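Local coordinates for lysyl-trna-dependent l-ysyl-phosphatidylgycerol synthase (Bacillus licheniformis, PDB 4V36), which probably transfers lysine from lysyl-tRNA to the membrane lipid phosphatidylglycerol, a modification linked to bacterial resistance, at residues Arg277-Met289 against Arg317-Gly331. Sequence-based numbering, arbitrary orientation.
Sequences RLAAVIFNNVSYM and RSLPVTMILVTRLIG
Y288 lies against T327 and I330, and its side chain, followed outward, illustrates how an aromatic residue in the turn after one helix can pack on the last turn of another. Y288 CB lies 4.0 Å from I330 CG2 and also meets I330 CD1. From there CG turns anti to its own carbonyl carbon (chi1 -67°), which carries the ring across T327 at about a right angle. T327 CG2 sits over one face, 3.8 Å from the ring centroid and 18° off the normal, a CH-pi contact offset toward CG and CD1. On the same side of the ring comes the backbone oxygen T327 O, 3.5 Å from Y288 CD2. I330 CG2 lies at the ring edge. Farther out, CE1 still meets T327 CG2, while CE2 reaches G331 CA. K179, which lines the lysine amide pocket, makes a cation-pi contact with the same ring, so this end of the helix pair borders the ligand site. Helices 277-285 and 319-330 run nearly parallel, 17° apart with axes 8.9 Å from each other, and pack on a mixed sheet of the kind expected for the acetyltransferase (GNAT) clan to which this family belongs; M289 and M323 both touch L115 of strand 111-122. Midway along the pair, V281 fits among P320, M323 and I324: V281 CG1 comes 3.5 Å from M323 CB and also meets I324 CD1, while CG2 faces P320 and I324 CG1. T327 OG1 is held within its own helix by a hydrogen bond to M323 O. Near the N-terminal ends, L278 CD1 packs on L319 CG at 4.0 Å, while R277 bends at chi3 and lays one guanidinium face over P320 CG, with V321 CG2 at the edge.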
ATOM      1  N   ARG A 277      24.694  -1.374  11.752  1.00 18.33           N
ATOM      2  CA  ARG A 277      23.658  -0.368  11.961  1.00 26.00           C
ATOM      3  C   ARG A 277      22.465  -0.613  11.047  1.00 35.81           C
ATOM      4  O   ARG A 277      21.336  -0.763  11.510  1.00 38.23           O
ATOM      5  CB  ARG A 277      24.209   1.037  11.712  1.00 37.36           C
ATOM      6  CG  ARG A 277      25.232   1.517  12.723  1.00 43.59           C
ATOM      7  CD  ARG A 277      25.774   2.880  12.317  1.00 46.44           C
ATOM      8  NE  ARG A 277      24.711   3.873  12.173  1.00 31.62           N
ATOM      9  CZ  ARG A 277      24.833   5.004  11.486  1.00 35.12           C
ATOM     10  NH1 ARG A 277      25.973   5.286  10.870  1.00 50.30           N
ATOM     11  NH2 ARG A 277      23.817   5.853  11.409  1.00 33.20           N
ATOM     12  N   LEU A 278      22.734  -0.658   9.746  1.00 31.37           N
ATOM     13  CA  LEU A 278      21.693  -0.824   8.741  1.00 26.72           C
ATOM     14  C   LEU A 278      20.986  -2.168   8.878  1.00 25.43           C
ATOM     15  O   LEU A 278      19.767  -2.254   8.728  1.00 30.62           O
ATOM     16  CB  LEU A 278      22.287  -0.681   7.337  1.00 21.77           C
ATOM     17  CG  LEU A 278      21.301  -0.706   6.169  1.00 24.29           C
ATOM     18  CD1 LEU A 278      20.263   0.395   6.324  1.00 18.72           C
ATOM     19  CD2 LEU A 278      22.038  -0.571   4.848  1.00 32.60           C
ATOM     20  N   ALA A 279      21.758  -3.212   9.168  1.00 25.39           N
ATOM     21  CA  ALA A 279      21.212  -4.558   9.306  1.00 26.32           C
ATOM     22  C   ALA A 279      20.208  -4.636  10.452  1.00 30.54           C
ATOM     23  O   ALA A 279      19.119  -5.186  10.296  1.00 32.16           O
ATOM     24  CB  ALA A 279      22.334  -5.564   9.514  1.00 22.66           C
ATOM     25  N   ALA A 280      20.579  -4.077  11.600  1.00 33.21           N
ATOM     26  CA  ALA A 280      19.722  -4.103  12.780  1.00 32.83           C
ATOM     27  C   ALA A 280      18.425  -3.333  12.547  1.00 38.09           C
ATOM     28  O   ALA A 280      17.361  -3.727  13.024  1.00 30.97           O
ATOM     29  CB  ALA A 280      20.463  -3.538  13.981  1.00 25.67           C
ATOM     30  N   VAL A 281      18.523  -2.235  11.805  1.00 41.80           N
ATOM     31  CA  VAL A 281      17.365  -1.396  11.520  1.00 35.59           C
ATOM     32  C   VAL A 281      16.368  -2.108  10.608  1.00 38.22           C
ATOM     33  O   VAL A 281      15.158  -2.044  10.824  1.00 40.52           O
ATOM     34  CB  VAL A 281      17.790  -0.065  10.873  1.00 38.57           C
ATOM     35  CG1 VAL A 281      16.580   0.695  10.372  1.00 44.76           C
ATOM     36  CG2 VAL A 281      18.572   0.777  11.865  1.00 39.78           C
ATOM     37  N   ILE A 282      16.883  -2.797   9.595  1.00 39.15           N
ATOM     38  CA  ILE A 282      16.031  -3.475   8.623  1.00 37.87           C
ATOM     39  C   ILE A 282      15.257  -4.635   9.240  1.00 35.46           C
ATOM     40  O   ILE A 282      14.049  -4.754   9.039  1.00 40.90           O
ATOM     41  CB  ILE A 282      16.850  -3.993   7.431  1.00 45.20           C
ATOM     42  CG1 ILE A 282      17.335  -2.818   6.586  1.00 49.11           C
ATOM     43  CG2 ILE A 282      16.021  -4.942   6.580  1.00 45.66           C
ATOM     44  CD1 ILE A 282      17.879  -3.226   5.252  1.00 55.07           C
ATOM     45  N   PHE A 283      15.946  -5.484   9.995  1.00 34.13           N
ATOM     46  CA  PHE A 283      15.289  -6.613  10.648  1.00 38.89           C
ATOM     47  C   PHE A 283      14.289  -6.133  11.697  1.00 40.62           C
ATOM     48  O   PHE A 283      13.306  -6.816  11.989  1.00 41.31           O
ATOM     49  CB  PHE A 283      16.321  -7.549  11.279  1.00 34.39           C
ATOM     50  CG  PHE A 283      17.049  -8.405  10.280  1.00 38.12           C
ATOM     51  CD1 PHE A 283      16.426  -9.501   9.705  1.00 27.05           C
ATOM     52  CD2 PHE A 283      18.354  -8.118   9.918  1.00 34.06           C
ATOM     53  CE1 PHE A 283      17.090 -10.292   8.784  1.00 24.97           C
ATOM     54  CE2 PHE A 283      19.025  -8.904   8.999  1.00 31.35           C
ATOM     55  CZ  PHE A 283      18.392  -9.993   8.431  1.00 24.75           C
ATOM     56  N   ASN A 284      14.545  -4.956  12.260  1.00 38.75           N
ATOM     57  CA  ASN A 284      13.585  -4.305  13.142  1.00 44.42           C
ATOM     58  C   ASN A 284      12.360  -3.858  12.358  1.00 47.51           C
ATOM     59  O   ASN A 284      11.237  -3.871  12.864  1.00 44.40           O
ATOM     60  CB  ASN A 284      14.223  -3.102  13.841  1.00 35.83           C
ATOM     61  CG  ASN A 284      13.229  -2.316  14.680  1.00 33.83           C
ATOM     62  OD1 ASN A 284      12.558  -1.412  14.183  1.00 38.94           O
ATOM     63  ND2 ASN A 284      13.134  -2.658  15.959  1.00 28.66           N
ATOM     64  N   ASN A 285      12.596  -3.471  11.110  1.00 54.27           N
ATOM     65  CA  ASN A 285      11.571  -2.876  10.265  1.00 52.19           C
ATOM     66  C   ASN A 285      10.576  -3.885   9.693  1.00 58.82           C
ATOM     67  O   ASN A 285       9.427  -3.535   9.417  1.00 55.88           O
ATOM     68  CB  ASN A 285      12.242  -2.101   9.127  1.00 51.12           C
ATOM     69  CG  ASN A 285      11.261  -1.649   8.069  1.00 58.35           C
ATOM     70  OD1 ASN A 285      10.994  -2.371   7.110  1.00 63.48           O
ATOM     71  ND2 ASN A 285      10.716  -0.449   8.238  1.00 56.64           N
ATOM     72  N   VAL A 286      11.012  -5.131   9.521  1.00 65.31           N
ATOM     73  CA  VAL A 286      10.177  -6.163   8.903  1.00 73.29           C
ATOM     74  C   VAL A 286       8.857  -6.353   9.652  1.00 72.98           C
ATOM     75  O   VAL A 286       8.680  -7.324  10.390  1.00 70.92           O
ATOM     76  CB  VAL A 286      10.912  -7.519   8.829  1.00 79.52           C
ATOM     77  CG1 VAL A 286      10.169  -8.475   7.902  1.00 84.41           C
ATOM     78  CG2 VAL A 286      12.335  -7.324   8.343  1.00 76.35           C
ATOM     79  N   SER A 287       7.941  -5.409   9.445  1.00 75.11           N
ATOM     80  CA  SER A 287       6.637  -5.396  10.101  1.00 67.35           C
ATOM     81  C   SER A 287       5.795  -4.233   9.591  1.00 62.13           C
ATOM     82  O   SER A 287       4.578  -4.344   9.452  1.00 67.36           O
ATOM     83  CB  SER A 287       6.786  -5.289  11.622  1.00 63.49           C
ATOM     84  OG  SER A 287       5.534  -5.051  12.242  1.00 54.83           O
ATOM     85  N   TYR A 288       6.462  -3.118   9.310  1.00 51.67           N
ATOM     86  CA  TYR A 288       5.787  -1.870   8.980  1.00 43.09           C
ATOM     87  C   TYR A 288       5.664  -1.641   7.477  1.00 54.52           C
ATOM     88  O   TYR A 288       4.925  -0.762   7.037  1.00 61.91           O
ATOM     89  CB  TYR A 288       6.529  -0.688   9.617  1.00 44.82           C
ATOM     90  CG  TYR A 288       6.479  -0.660  11.130  1.00 48.79           C
ATOM     91  CD1 TYR A 288       7.265  -1.519  11.888  1.00 54.83           C
ATOM     92  CD2 TYR A 288       5.656   0.237  11.800  1.00 41.66           C
ATOM     93  CE1 TYR A 288       7.224  -1.495  13.269  1.00 48.26           C
ATOM     94  CE2 TYR A 288       5.610   0.269  13.182  1.00 36.46           C
ATOM     95  CZ  TYR A 288       6.395  -0.599  13.909  1.00 47.87           C
ATOM     96  OH  TYR A 288       6.351  -0.570  15.283  1.00 62.10           O
ATOM     97  N   MET A 289       6.389  -2.429   6.690  1.00 57.15           N
ATOM     98  CA  MET A 289       6.440  -2.200   5.251  1.00 52.97           C
ATOM     99  C   MET A 289       5.795  -3.320   4.439  1.00 53.78           C
ATOM    100  O   MET A 289       5.514  -3.151   3.253  1.00 50.82           O
ATOM    101  CB  MET A 289       7.888  -2.014   4.798  1.00 48.69           C
ATOM    102  CG  MET A 289       8.637  -0.914   5.528  1.00 42.65           C
ATOM    103  SD  MET A 289      10.083  -0.347   4.611  1.00 81.22           S
ATOM    104  CE  MET A 289      10.724  -1.897   3.981  1.00 61.49           C
ATOM    105  N   ARG A 317      25.403   7.450   4.718  1.00 36.69           N
ATOM    106  CA  ARG A 317      25.754   7.228   6.114  1.00 28.81           C
ATOM    107  C   ARG A 317      24.553   7.484   7.023  1.00 35.00           C
ATOM    108  O   ARG A 317      24.528   7.051   8.174  1.00 45.84           O
ATOM    109  CB  ARG A 317      26.928   8.125   6.514  1.00 23.13           C
ATOM    110  CG  ARG A 317      27.718   7.627   7.710  1.00 35.45           C
ATOM    111  CD  ARG A 317      28.930   8.508   7.965  1.00 48.95           C
ATOM    112  NE  ARG A 317      29.745   8.675   6.765  1.00 57.28           N
ATOM    113  CZ  ARG A 317      30.764   7.886   6.437  1.00 58.98           C
ATOM    114  NH1 ARG A 317      31.099   6.870   7.219  1.00 56.49           N
ATOM    115  NH2 ARG A 317      31.448   8.115   5.324  1.00 57.39           N
ATOM    116  N   SER A 318      23.555   8.182   6.491  1.00 26.99           N
ATOM    117  CA  SER A 318      22.361   8.521   7.256  1.00 24.13           C
ATOM    118  C   SER A 318      21.189   7.609   6.905  1.00 26.66           C
ATOM    119  O   SER A 318      20.057   7.848   7.323  1.00 35.02           O
ATOM    120  CB  SER A 318      21.973   9.980   7.016  1.00 29.55           C
ATOM    121  OG  SER A 318      21.545  10.176   5.680  1.00 45.05           O
ATOM    122  N   LEU A 319      21.471   6.564   6.134  1.00 23.62           N
ATOM    123  CA  LEU A 319      20.443   5.617   5.706  1.00 24.91           C
ATOM    124  C   LEU A 319      19.799   4.821   6.856  1.00 22.34           C
ATOM    125  O   LEU A 319      18.582   4.631   6.853  1.00 25.84           O
ATOM    126  CB  LEU A 319      21.022   4.654   4.664  1.00 15.73           C
ATOM    127  CG  LEU A 319      20.071   3.632   4.044  1.00 24.05           C
ATOM    128  CD1 LEU A 319      18.891   4.329   3.393  1.00 15.18           C
ATOM    129  CD2 LEU A 319      20.812   2.765   3.033  1.00 22.99           C
ATOM    130  N   PRO A 320      20.597   4.345   7.838  1.00 20.42           N
ATOM    131  CA  PRO A 320      19.941   3.650   8.954  1.00 15.15           C
ATOM    132  C   PRO A 320      18.968   4.533   9.735  1.00 23.07           C
ATOM    133  O   PRO A 320      17.898   4.066  10.129  1.00 17.30           O
ATOM    134  CB  PRO A 320      21.115   3.232   9.844  1.00 21.94           C
ATOM    135  CG  PRO A 320      22.265   3.128   8.917  1.00 18.26           C
ATOM    136  CD  PRO A 320      22.066   4.226   7.920  1.00 18.75           C
ATOM    137  N   VAL A 321      19.337   5.791   9.956  1.00 19.78           N
ATOM    138  CA  VAL A 321      18.466   6.728  10.655  1.00 21.27           C
ATOM    139  C   VAL A 321      17.204   6.994   9.841  1.00 23.46           C
ATOM    140  O   VAL A 321      16.097   7.017  10.380  1.00 18.93           O
ATOM    141  CB  VAL A 321      19.178   8.064  10.939  1.00 29.36           C
ATOM    142  CG1 VAL A 321      18.235   9.031  11.644  1.00 26.85           C
ATOM    143  CG2 VAL A 321      20.432   7.831  11.768  1.00 23.77           C
ATOM    144  N   THR A 322      17.386   7.185   8.537  1.00 19.98           N
ATOM    145  CA  THR A 322      16.285   7.447   7.617  1.00 14.15           C
ATOM    146  C   THR A 322      15.209   6.366   7.689  1.00 17.77           C
ATOM    147  O   THR A 322      14.015   6.665   7.726  1.00 21.71           O
ATOM    148  CB  THR A 322      16.793   7.558   6.167  1.00 16.49           C
ATOM    149  OG1 THR A 322      17.733   8.635   6.072  1.00 21.03           O
ATOM    150  CG2 THR A 322      15.638   7.809   5.207  1.00 24.12           C
ATOM    151  N   MET A 323      15.642   5.109   7.720  1.00 13.44           N
ATOM    152  CA  MET A 323      14.722   3.980   7.803  1.00 22.95           C
ATOM    153  C   MET A 323      13.939   3.986   9.112  1.00 22.06           C
ATOM    154  O   MET A 323      12.755   3.654   9.136  1.00 27.02           O
ATOM    155  CB  MET A 323      15.482   2.662   7.657  1.00 21.55           C
ATOM    156  CG  MET A 323      16.016   2.400   6.262  1.00 30.98           C
ATOM    157  SD  MET A 323      14.691   2.159   5.063  1.00 43.44           S
ATOM    158  CE  MET A 323      13.841   0.749   5.771  1.00 55.11           C
ATOM    159  N   ILE A 324      14.604   4.367  10.197  1.00 19.87           N
ATOM    160  CA  ILE A 324      13.965   4.440  11.508  1.00 16.68           C
ATOM    161  C   ILE A 324      12.890   5.524  11.541  1.00 18.57           C
ATOM    162  O   ILE A 324      11.790   5.304  12.053  1.00 25.89           O
ATOM    163  CB  ILE A 324      15.000   4.705  12.621  1.00 28.92           C
ATOM    164  CG1 ILE A 324      15.862   3.463  12.846  1.00 41.62           C
ATOM    165  CG2 ILE A 324      14.310   5.090  13.920  1.00 24.06           C
ATOM    166  CD1 ILE A 324      15.075   2.259  13.322  1.00 41.40           C
ATOM    167  N   LEU A 325      13.211   6.689  10.987  1.00 16.41           N
ATOM    168  CA  LEU A 325      12.272   7.805  10.942  1.00 18.49           C
ATOM    169  C   LEU A 325      11.008   7.440  10.170  1.00 22.64           C
ATOM    170  O   LEU A 325       9.898   7.776  10.582  1.00 24.13           O
ATOM    171  CB  LEU A 325      12.931   9.035  10.316  1.00 13.83           C
ATOM    172  CG  LEU A 325      14.179   9.576  11.015  1.00 16.13           C
ATOM    173  CD1 LEU A 325      14.781  10.726  10.223  1.00 22.09           C
ATOM    174  CD2 LEU A 325      13.859  10.012  12.437  1.00 25.52           C
ATOM    175  N   VAL A 326      11.187   6.747   9.049  1.00 22.55           N
ATOM    176  CA  VAL A 326      10.066   6.314   8.224  1.00 23.75           C
ATOM    177  C   VAL A 326       9.259   5.233   8.936  1.00 21.97           C
ATOM    178  O   VAL A 326       8.028   5.243   8.906  1.00 21.94           O
ATOM    179  CB  VAL A 326      10.546   5.788   6.854  1.00 12.15           C
ATOM    180  CG1 VAL A 326       9.382   5.213   6.059  1.00 13.66           C
ATOM    181  CG2 VAL A 326      11.229   6.898   6.073  1.00 12.68           C
ATOM    182  N   THR A 327       9.959   4.307   9.583  1.00 16.26           N
ATOM    183  CA  THR A 327       9.310   3.239  10.336  1.00 24.55           C
ATOM    184  C   THR A 327       8.427   3.804  11.445  1.00 19.79           C
ATOM    185  O   THR A 327       7.289   3.370  11.626  1.00 19.76           O
ATOM    186  CB  THR A 327      10.343   2.274  10.951  1.00 29.34           C
ATOM    187  OG1 THR A 327      11.102   1.655   9.905  1.00 26.81           O
ATOM    188  CG2 THR A 327       9.652   1.198  11.769  1.00 29.19           C
ATOM    189  N   ARG A 328       8.950   4.783  12.177  1.00 13.23           N
ATOM    190  CA  ARG A 328       8.185   5.422  13.243  1.00 20.75           C
ATOM    191  C   ARG A 328       7.035   6.247  12.676  1.00 17.63           C
ATOM    192  O   ARG A 328       5.988   6.378  13.308  1.00 19.02           O
ATOM    193  CB  ARG A 328       9.090   6.302  14.108  1.00 15.00           C
ATOM    194  CG  ARG A 328       9.994   5.518  15.041  1.00 29.46           C
ATOM    195  CD  ARG A 328      10.902   6.432  15.850  1.00 29.53           C
ATOM    196  NE  ARG A 328      10.157   7.340  16.719  1.00 25.53           N
ATOM    197  CZ  ARG A 328       9.789   7.050  17.964  1.00 33.48           C
ATOM    198  NH1 ARG A 328      10.090   5.871  18.489  1.00 34.37           N
ATOM    199  NH2 ARG A 328       9.116   7.938  18.682  1.00 31.97           N
ATOM    200  N   LEU A 329       7.238   6.802  11.485  1.00 18.64           N
ATOM    201  CA  LEU A 329       6.196   7.562  10.805  1.00 16.58           C
ATOM    202  C   LEU A 329       5.018   6.657  10.460  1.00 18.74           C
ATOM    203  O   LEU A 329       3.857   7.046  10.593  1.00 20.59           O
ATOM    204  CB  LEU A 329       6.748   8.224   9.542  1.00 21.47           C
ATOM    205  CG  LEU A 329       5.736   8.963   8.664  1.00 20.74           C
ATOM    206  CD1 LEU A 329       5.061  10.081   9.444  1.00 18.19           C
ATOM    207  CD2 LEU A 329       6.415   9.504   7.415  1.00 14.76           C
ATOM    208  N   ILE A 330       5.328   5.443  10.018  1.00 18.45           N
ATOM    209  CA  ILE A 330       4.307   4.439   9.750  1.00 17.18           C
ATOM    210  C   ILE A 330       3.624   4.045  11.061  1.00 17.74           C
ATOM    211  O   ILE A 330       2.440   3.708  11.081  1.00 20.71           O
ATOM    212  CB  ILE A 330       4.912   3.200   9.057  1.00 19.93           C
ATOM    213  CG1 ILE A 330       5.556   3.606   7.728  1.00 18.44           C
ATOM    214  CG2 ILE A 330       3.857   2.132   8.822  1.00 20.54           C
ATOM    215  CD1 ILE A 330       6.281   2.478   7.026  1.00 15.03           C
ATOM    216  N   GLY A 331       4.372   4.119  12.157  1.00 21.56           N
ATOM    217  CA  GLY A 331       3.826   3.867  13.478  1.00 16.41           C
ATOM    218  C   GLY A 331       3.126   5.082  14.066  1.00 14.83           C
ATOM    219  O   GLY A 331       2.786   5.098  15.250  1.00 21.17           O
TER